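Local coordinates for 2,3-dimethylmalate lyase (PDB 3FA4), which is a magnesium-binding lyase of the phosphoenolpyruvate phosphomutase family, built on a TIM-barrel-type fold and assembled from four chains, at residues A31-T45 with I74-D86. Sequence-based numbering, arbitrary orientation.
With MG (magnesium ion), chain N.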
ATOM      1  N   ALA B  31      -0.050   4.702  20.164  1.00 35.91           N
ATOM      2  CA  ALA B  31      -0.838   5.924  19.952  1.00 35.77           C
ATOM      3  C   ALA B  31      -2.094   5.982  20.820  1.00 35.87           C
ATOM      4  O   ALA B  31      -2.315   6.999  21.463  1.00 37.16           O
ATOM      5  CB  ALA B  31      -1.152   6.095  18.501  1.00 34.38           C
ATOM      6  N   ARG B  32      -2.874   4.885  20.899  1.00 35.61           N
ATOM      7  CA  ARG B  32      -4.050   4.801  21.779  1.00 35.02           C
ATOM      8  C   ARG B  32      -3.690   4.878  23.240  1.00 34.80           C
ATOM      9  O   ARG B  32      -4.365   5.611  23.989  1.00 35.28           O
ATOM     10  CB  ARG B  32      -4.837   3.501  21.614  1.00 34.76           C
ATOM     11  CG  ARG B  32      -5.418   3.302  20.299  1.00 36.92           C
ATOM     12  CD  ARG B  32      -6.612   4.141  20.233  1.00 36.60           C
ATOM     13  NE  ARG B  32      -7.355   3.859  19.012  1.00 38.25           N
ATOM     14  CZ  ARG B  32      -8.571   4.335  18.754  1.00 36.62           C
ATOM     15  NH1 ARG B  32      -9.209   5.130  19.620  1.00 32.36           N
ATOM     16  NH2 ARG B  32      -9.151   4.004  17.627  1.00 35.38           N
ATOM     17  N   VAL B  33      -2.689   4.092  23.670  1.00 34.49           N
ATOM     18  CA  VAL B  33      -2.173   4.169  25.072  1.00 34.62           C
ATOM     19  C   VAL B  33      -1.725   5.591  25.510  1.00 34.92           C
ATOM     20  O   VAL B  33      -2.134   6.106  26.551  1.00 35.48           O
ATOM     21  CB  VAL B  33      -1.081   3.144  25.323  1.00 34.38           C
ATOM     22  CG1 VAL B  33      -0.611   3.210  26.699  1.00 33.03           C
ATOM     23  CG2 VAL B  33      -1.577   1.678  24.981  1.00 35.26           C
ATOM     24  N   ALA B  34      -0.908   6.239  24.689  1.00 35.42           N
ATOM     25  CA  ALA B  34      -0.436   7.593  24.971  1.00 34.61           C
ATOM     26  C   ALA B  34      -1.591   8.609  25.017  1.00 36.07           C
ATOM     27  O   ALA B  34      -1.611   9.500  25.886  1.00 35.85           O
ATOM     28  CB  ALA B  34       0.585   8.004  23.897  1.00 33.77           C
ATOM     29  N   LEU B  35      -2.521   8.528  24.060  1.00 35.05           N
ATOM     30  CA  LEU B  35      -3.688   9.381  24.094  1.00 36.60           C
ATOM     31  C   LEU B  35      -4.571   9.197  25.397  1.00 37.48           C
ATOM     32  O   LEU B  35      -5.083  10.177  25.933  1.00 37.17           O
ATOM     33  CB  LEU B  35      -4.529   9.149  22.835  1.00 35.76           C
ATOM     34  CG  LEU B  35      -4.489  10.069  21.599  1.00 36.28           C
ATOM     35  CD1 LEU B  35      -3.506  11.241  21.630  1.00 34.68           C
ATOM     36  CD2 LEU B  35      -4.458   9.257  20.258  1.00 35.19           C
ATOM     37  N   SER B  36      -4.735   7.944  25.862  1.00 37.89           N
ATOM     38  CA  SER B  36      -5.534   7.594  27.025  1.00 38.49           C
ATOM     39  C   SER B  36      -4.900   8.129  28.303  1.00 38.58           C
ATOM     40  O   SER B  36      -5.593   8.238  29.336  1.00 38.53           O
ATOM     41  CB  SER B  36      -5.642   6.078  27.180  1.00 39.42           C
ATOM     42  OG  SER B  36      -6.215   5.459  26.039  1.00 41.76           O
ATOM     43  N   ALA B  37      -3.587   8.415  28.245  1.00 37.66           N
ATOM     44  CA  ALA B  37      -2.821   8.845  29.396  1.00 35.81           C
ATOM     45  C   ALA B  37      -2.926  10.363  29.414  1.00 36.23           C
ATOM     46  O   ALA B  37      -2.712  11.022  30.418  1.00 34.93           O
ATOM     47  CB  ALA B  37      -1.397   8.373  29.281  1.00 36.56           C
ATOM     48  N   GLY B  38      -3.369  10.944  28.316  1.00 36.17           N
ATOM     49  CA  GLY B  38      -3.765  12.342  28.414  1.00 36.48           C
ATOM     50  C   GLY B  38      -2.768  13.263  27.776  1.00 36.19           C
ATOM     51  O   GLY B  38      -2.841  14.462  28.002  1.00 36.70           O
ATOM     52  N   PHE B  39      -1.888  12.727  26.929  1.00 36.12           N
ATOM     53  CA  PHE B  39      -0.966  13.563  26.122  1.00 36.09           C
ATOM     54  C   PHE B  39      -1.691  14.358  25.046  1.00 37.10           C
ATOM     55  O   PHE B  39      -2.611  13.820  24.435  1.00 37.01           O
ATOM     56  CB  PHE B  39       0.165  12.697  25.568  1.00 35.81           C
ATOM     57  CG  PHE B  39       1.104  12.303  26.615  1.00 35.86           C
ATOM     58  CD1 PHE B  39       1.055  11.064  27.160  1.00 36.48           C
ATOM     59  CD2 PHE B  39       1.975  13.250  27.156  1.00 38.55           C
ATOM     60  CE1 PHE B  39       1.907  10.739  28.215  1.00 35.76           C
ATOM     61  CE2 PHE B  39       2.817  12.940  28.200  1.00 37.48           C
ATOM     62  CZ  PHE B  39       2.782  11.672  28.721  1.00 37.26           C
ATOM     63  N   ASP B  40      -1.355  15.661  24.908  1.00 37.87           N
ATOM     64  CA  ASP B  40      -1.932  16.575  23.898  1.00 37.98           C
ATOM     65  C   ASP B  40      -1.119  16.697  22.583  1.00 37.74           C
ATOM     66  O   ASP B  40      -1.322  17.664  21.824  1.00 36.16           O
ATOM     67  CB  ASP B  40      -2.015  17.980  24.417  1.00 38.08           C
ATOM     68  CG  ASP B  40      -3.067  18.163  25.467  1.00 43.75           C
ATOM     69  OD1 ASP B  40      -4.140  17.485  25.487  1.00 44.92           O
ATOM     70  OD2 ASP B  40      -2.825  19.082  26.290  1.00 51.36           O
ATOM     71  N   ALA B  41      -0.186  15.771  22.367  1.00 36.19           N
ATOM     72  CA  ALA B  41       0.643  15.755  21.176  1.00 35.52           C
ATOM     73  C   ALA B  41       1.312  14.400  21.134  1.00 35.19           C
ATOM     74  O   ALA B  41       1.553  13.813  22.177  1.00 34.98           O
ATOM     75  CB  ALA B  41       1.690  16.865  21.248  1.00 35.29           C
ATOM     76  N   LEU B  42       1.589  13.887  19.933  1.00 35.87           N
ATOM     77  CA  LEU B  42       2.309  12.652  19.819  1.00 34.40           C
ATOM     78  C   LEU B  42       3.463  12.856  18.829  1.00 35.39           C
ATOM     79  O   LEU B  42       3.481  13.811  18.048  1.00 35.67           O
ATOM     80  CB  LEU B  42       1.402  11.544  19.335  1.00 34.31           C
ATOM     81  CG  LEU B  42       0.065  11.239  19.972  1.00 34.67           C
ATOM     82  CD1 LEU B  42      -0.781  10.455  19.000  1.00 30.72           C
ATOM     83  CD2 LEU B  42       0.224  10.536  21.386  1.00 34.40           C
ATOM     84  N   TYR B  43       4.441  11.959  18.890  1.00 34.30           N
ATOM     85  CA  TYR B  43       5.551  12.020  17.997  1.00 33.77           C
ATOM     86  C   TYR B  43       5.634  10.665  17.347  1.00 33.43           C
ATOM     87  O   TYR B  43       5.837   9.712  18.065  1.00 33.41           O
ATOM     88  CB  TYR B  43       6.877  12.353  18.764  1.00 33.08           C
ATOM     89  CG  TYR B  43       8.083  12.193  17.927  1.00 30.03           C
ATOM     90  CD1 TYR B  43       8.329  13.028  16.822  1.00 27.21           C
ATOM     91  CD2 TYR B  43       8.935  11.146  18.157  1.00 32.71           C
ATOM     92  CE1 TYR B  43       9.435  12.843  15.992  1.00 30.18           C
ATOM     93  CE2 TYR B  43      10.048  10.923  17.308  1.00 30.67           C
ATOM     94  CZ  TYR B  43      10.278  11.751  16.249  1.00 30.57           C
ATOM     95  OH  TYR B  43      11.386  11.493  15.503  1.00 33.56           O
ATOM     96  N   MET B  44       5.539  10.587  16.011  1.00 32.88           N
ATOM     97  CA  MET B  44       5.786   9.317  15.310  1.00 33.99           C
ATOM     98  C   MET B  44       7.212   9.114  15.071  1.00 35.32           C
ATOM     99  O   MET B  44       7.805   9.796  14.220  1.00 37.61           O
ATOM    100  CB  MET B  44       5.080   9.269  13.965  1.00 33.04           C
ATOM    101  CG  MET B  44       5.137   7.927  13.343  1.00 33.94           C
ATOM    102  SD  MET B  44       4.561   7.872  11.662  1.00 35.61           S
ATOM    103  CE  MET B  44       6.114   8.252  10.762  1.00 34.89           C
ATOM    104  N   THR B  45       7.795   8.149  15.761  1.00 36.09           N
ATOM    105  CA  THR B  45       9.209   7.858  15.591  1.00 37.18           C
ATOM    106  C   THR B  45       9.464   6.992  14.344  1.00 37.47           C
ATOM    107  O   THR B  45       8.730   6.018  14.082  1.00 38.12           O
ATOM    108  CB  THR B  45       9.748   7.142  16.861  1.00 37.54           C
ATOM    109  OG1 THR B  45      10.983   6.478  16.585  1.00 37.30           O
ATOM    110  CG2 THR B  45       8.768   6.061  17.363  1.00 39.51           C
ATOM    111  N   ILE B  74      -1.759   7.454  12.606  1.00 37.05           N
ATOM    112  CA  ILE B  74      -1.609   8.035  13.974  1.00 36.61           C
ATOM    113  C   ILE B  74      -2.272   9.416  14.117  1.00 37.04           C
ATOM    114  O   ILE B  74      -2.928   9.688  15.099  1.00 37.66           O
ATOM    115  CB  ILE B  74      -0.081   8.018  14.397  1.00 37.87           C
ATOM    116  CG1 ILE B  74       0.429   6.543  14.395  1.00 36.08           C
ATOM    117  CG2 ILE B  74       0.143   8.710  15.741  1.00 35.48           C
ATOM    118  CD1 ILE B  74       2.032   6.313  14.377  1.00 35.63           C
ATOM    119  N   SER B  75      -2.125  10.292  13.122  1.00 36.37           N
ATOM    120  CA  SER B  75      -2.822  11.546  13.090  1.00 34.04           C
ATOM    121  C   SER B  75      -4.335  11.447  13.175  1.00 34.09           C
ATOM    122  O   SER B  75      -4.972  12.376  13.645  1.00 34.20           O
ATOM    123  CB  SER B  75      -2.495  12.296  11.808  1.00 34.03           C
ATOM    124  OG  SER B  75      -1.100  12.483  11.646  1.00 37.78           O
ATOM    125  N   ASN B  76      -4.927  10.343  12.722  1.00 34.00           N
ATOM    126  CA  ASN B  76      -6.357  10.295  12.633  1.00 33.80           C
ATOM    127  C   ASN B  76      -7.034   9.461  13.666  1.00 34.20           C
ATOM    128  O   ASN B  76      -8.209   9.302  13.608  1.00 35.99           O
ATOM    129  CB  ASN B  76      -6.791   9.973  11.215  1.00 33.95           C
ATOM    130  CG  ASN B  76      -6.705  11.195  10.303  1.00 33.19           C
ATOM    131  OD1 ASN B  76      -7.494  12.113  10.411  1.00 34.80           O
ATOM    132  ND2 ASN B  76      -5.703  11.226   9.462  1.00 34.97           N
ATOM    133  N   ILE B  77      -6.282   8.898  14.591  1.00 34.43           N
ATOM    134  CA  ILE B  77      -6.788   8.364  15.859  1.00 34.93           C
ATOM    135  C   ILE B  77      -7.558   9.411  16.681  1.00 34.79           C
ATOM    136  O   ILE B  77      -8.738   9.191  17.021  1.00 34.78           O
ATOM    137  CB  ILE B  77      -5.671   7.617  16.690  1.00 34.07           C
ATOM    138  CG1 ILE B  77      -5.339   6.360  15.926  1.00 35.08           C
ATOM    139  CG2 ILE B  77      -6.260   7.128  18.069  1.00 35.45           C
ATOM    140  CD1 ILE B  77      -4.074   5.666  16.310  1.00 39.70           C
ATOM    141  N   SER B  78      -6.917  10.566  16.906  1.00 35.62           N
ATOM    142  CA  SER B  78      -7.524  11.773  17.544  1.00 35.07           C
ATOM    143  C   SER B  78      -7.097  12.928  16.607  1.00 35.49           C
ATOM    144  O   SER B  78      -5.995  13.416  16.756  1.00 36.34           O
ATOM    145  CB  SER B  78      -6.972  11.950  18.981  1.00 33.57           C
ATOM    146  OG  SER B  78      -7.379  13.205  19.596  1.00 33.87           O
ATOM    147  N   PRO B  79      -7.921  13.299  15.566  1.00 36.19           N
ATOM    148  CA  PRO B  79      -7.500  14.369  14.604  1.00 36.31           C
ATOM    149  C   PRO B  79      -7.184  15.805  15.174  1.00 37.82           C
ATOM    150  O   PRO B  79      -6.569  16.635  14.495  1.00 38.57           O
ATOM    151  CB  PRO B  79      -8.657  14.429  13.570  1.00 35.44           C
ATOM    152  CG  PRO B  79      -9.581  13.265  13.880  1.00 35.11           C
ATOM    153  CD  PRO B  79      -9.250  12.711  15.228  1.00 35.69           C
ATOM    154  N   SER B  80      -7.592  16.106  16.405  1.00 38.03           N
ATOM    155  CA  SER B  80      -7.372  17.438  16.910  1.00 37.15           C
ATOM    156  C   SER B  80      -6.138  17.428  17.758  1.00 37.65           C
ATOM    157  O   SER B  80      -5.714  18.493  18.238  1.00 37.26           O
ATOM    158  CB  SER B  80      -8.551  17.910  17.727  1.00 36.44           C
ATOM    159  OG  SER B  80      -8.763  17.032  18.828  1.00 39.19           O
ATOM    160  N   THR B  81      -5.552  16.236  17.972  1.00 37.28           N
ATOM    161  CA  THR B  81      -4.260  16.164  18.662  1.00 35.75           C
ATOM    162  C   THR B  81      -3.091  16.201  17.647  1.00 36.15           C
ATOM    163  O   THR B  81      -3.014  15.284  16.790  1.00 35.03           O
ATOM    164  CB  THR B  81      -4.116  14.882  19.454  1.00 35.96           C
ATOM    165  OG1 THR B  81      -5.124  14.821  20.438  1.00 35.71           O
ATOM    166  CG2 THR B  81      -2.737  14.805  20.147  1.00 32.45           C
ATOM    167  N   PRO B  82      -2.173  17.221  17.764  1.00 35.06           N
ATOM    168  CA  PRO B  82      -1.022  17.344  16.858  1.00 34.03           C
ATOM    169  C   PRO B  82      -0.126  16.099  16.861  1.00 34.62           C
ATOM    170  O   PRO B  82       0.255  15.656  17.945  1.00 34.49           O
ATOM    171  CB  PRO B  82      -0.230  18.509  17.440  1.00 33.83           C
ATOM    172  CG  PRO B  82      -1.270  19.368  18.151  1.00 33.55           C
ATOM    173  CD  PRO B  82      -2.198  18.316  18.767  1.00 34.20           C
ATOM    174  N   VAL B  83       0.187  15.576  15.688  1.00 33.33           N
ATOM    175  CA  VAL B  83       1.208  14.564  15.494  1.00 33.46           C
ATOM    176  C   VAL B  83       2.433  15.124  14.789  1.00 33.48           C
ATOM    177  O   VAL B  83       2.344  15.686  13.722  1.00 33.61           O
ATOM    178  CB  VAL B  83       0.658  13.351  14.727  1.00 34.40           C
ATOM    179  CG1 VAL B  83       1.712  12.275  14.461  1.00 30.91           C
ATOM    180  CG2 VAL B  83      -0.555  12.791  15.407  1.00 34.69           C
ATOM    181  N   ILE B  84       3.573  14.966  15.421  1.00 33.48           N
ATOM    182  CA  ILE B  84       4.895  15.342  14.825  1.00 32.60           C
ATOM    183  C   ILE B  84       5.473  14.075  14.291  1.00 33.86           C
ATOM    184  O   ILE B  84       5.633  13.194  15.055  1.00 34.91           O
ATOM    185  CB  ILE B  84       5.874  15.940  15.888  1.00 32.44           C
ATOM    186  CG1 ILE B  84       5.173  17.124  16.579  1.00 31.10           C
ATOM    187  CG2 ILE B  84       7.198  16.374  15.221  1.00 29.82           C
ATOM    188  CD1 ILE B  84       5.761  17.545  17.843  1.00 30.66           C
ATOM    189  N   ALA B  85       5.758  13.984  12.986  1.00 34.63           N
ATOM    190  CA  ALA B  85       6.202  12.773  12.344  1.00 34.28           C
ATOM    191  C   ALA B  85       7.648  12.805  11.814  1.00 35.47           C
ATOM    192  O   ALA B  85       8.078  13.738  11.173  1.00 35.52           O
ATOM    193  CB  ALA B  85       5.284  12.462  11.217  1.00 34.30           C
ATOM    194  N   ASP B  86       8.409  11.739  12.017  1.00 36.91           N
ATOM    195  CA  ASP B  86       9.726  11.660  11.349  1.00 36.22           C
ATOM    196  C   ASP B  86       9.457  11.725   9.813  1.00 36.39           C
ATOM    197  O   ASP B  86       8.360  11.283   9.399  1.00 36.31           O
ATOM    198  CB  ASP B  86      10.448  10.412  11.827  1.00 35.38           C
ATOM    199  CG  ASP B  86      11.768  10.226  11.172  1.00 39.79           C
ATOM    200  OD1 ASP B  86      12.370  11.210  10.641  1.00 41.99           O
ATOM    201  OD2 ASP B  86      12.228   9.061  11.132  1.00 40.92           O
TER
HETATM  202 MG    MG N 401      14.410   8.759  10.643  1.00 35.78          MG
HETATM  203  O   HOH W   1      14.991  10.634  10.994  1.00 28.18           O
HETATM  204  O   HOH W   2      13.735   6.851  10.574  1.00 28.33           O
HETATM  205  O   HOH W   3      14.784   8.345  12.830  1.00 37.16           O
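With CG of M44 opposite its backbone N (chi1 -171°) and CG1 of I74 beside its own, the two side chains cross at about a right angle, M44 CG lying 3.6 Å from I74 CD1. The other branch of I74 serves two neighbours: its CG2 is 3.8 Å from L42 CD1 and also meets A31 CB. A31 CB touches I77 CD1 as well, and the packing continues along helix 28-37 to R32 and L35, where I77 CG2 packs against L35 CD2 at 3.5 Å and lies over one face of the R32 guanidinium, offset toward its rim. L35 CD1 extends to T81 CG2, while the T81 and S78 hydroxyls bond to each other across a type I turn.

Strands 42-44 and 83-86 pair in parallel, their axes 17° apart, with four backbone hydrogen bonds running from L42 N to P82 O at the start through D86 N to M44 O at the end. The bond from I84 N to L42 O is nearly straight (2.9 Å, 178° at the hydrogen), and M44 N returns to I84 O at 2.8 Å. Side chains alternate accordingly: L42, M44, V83 and A85 face the helices, whereas Y43 and I84 share the other face, Y43 CD1 lying 3.9 Å from I84 CG2. The last bond fixes the backbone of the magnesium ligand; D86 OD2 binds the ion at 2.3 Å, and OD1 accepts a bond from a metal-bound water. D88 also binds the magnesium.

Y43 OH hydrogen-bonds H113 NE2, R32 NH2 hydrogen-bonds G55 O of the second subunit, and M44 packs against M67, N70 and A71 of helix 64-75. From strand 42-44 the chain passes through helices 46-54 and 64-75 into adjacent strand 83-86, a beta-alpha-beta crossover, with helix 28-37 alongside and strands 20-25 and 111-114 flanking the pair.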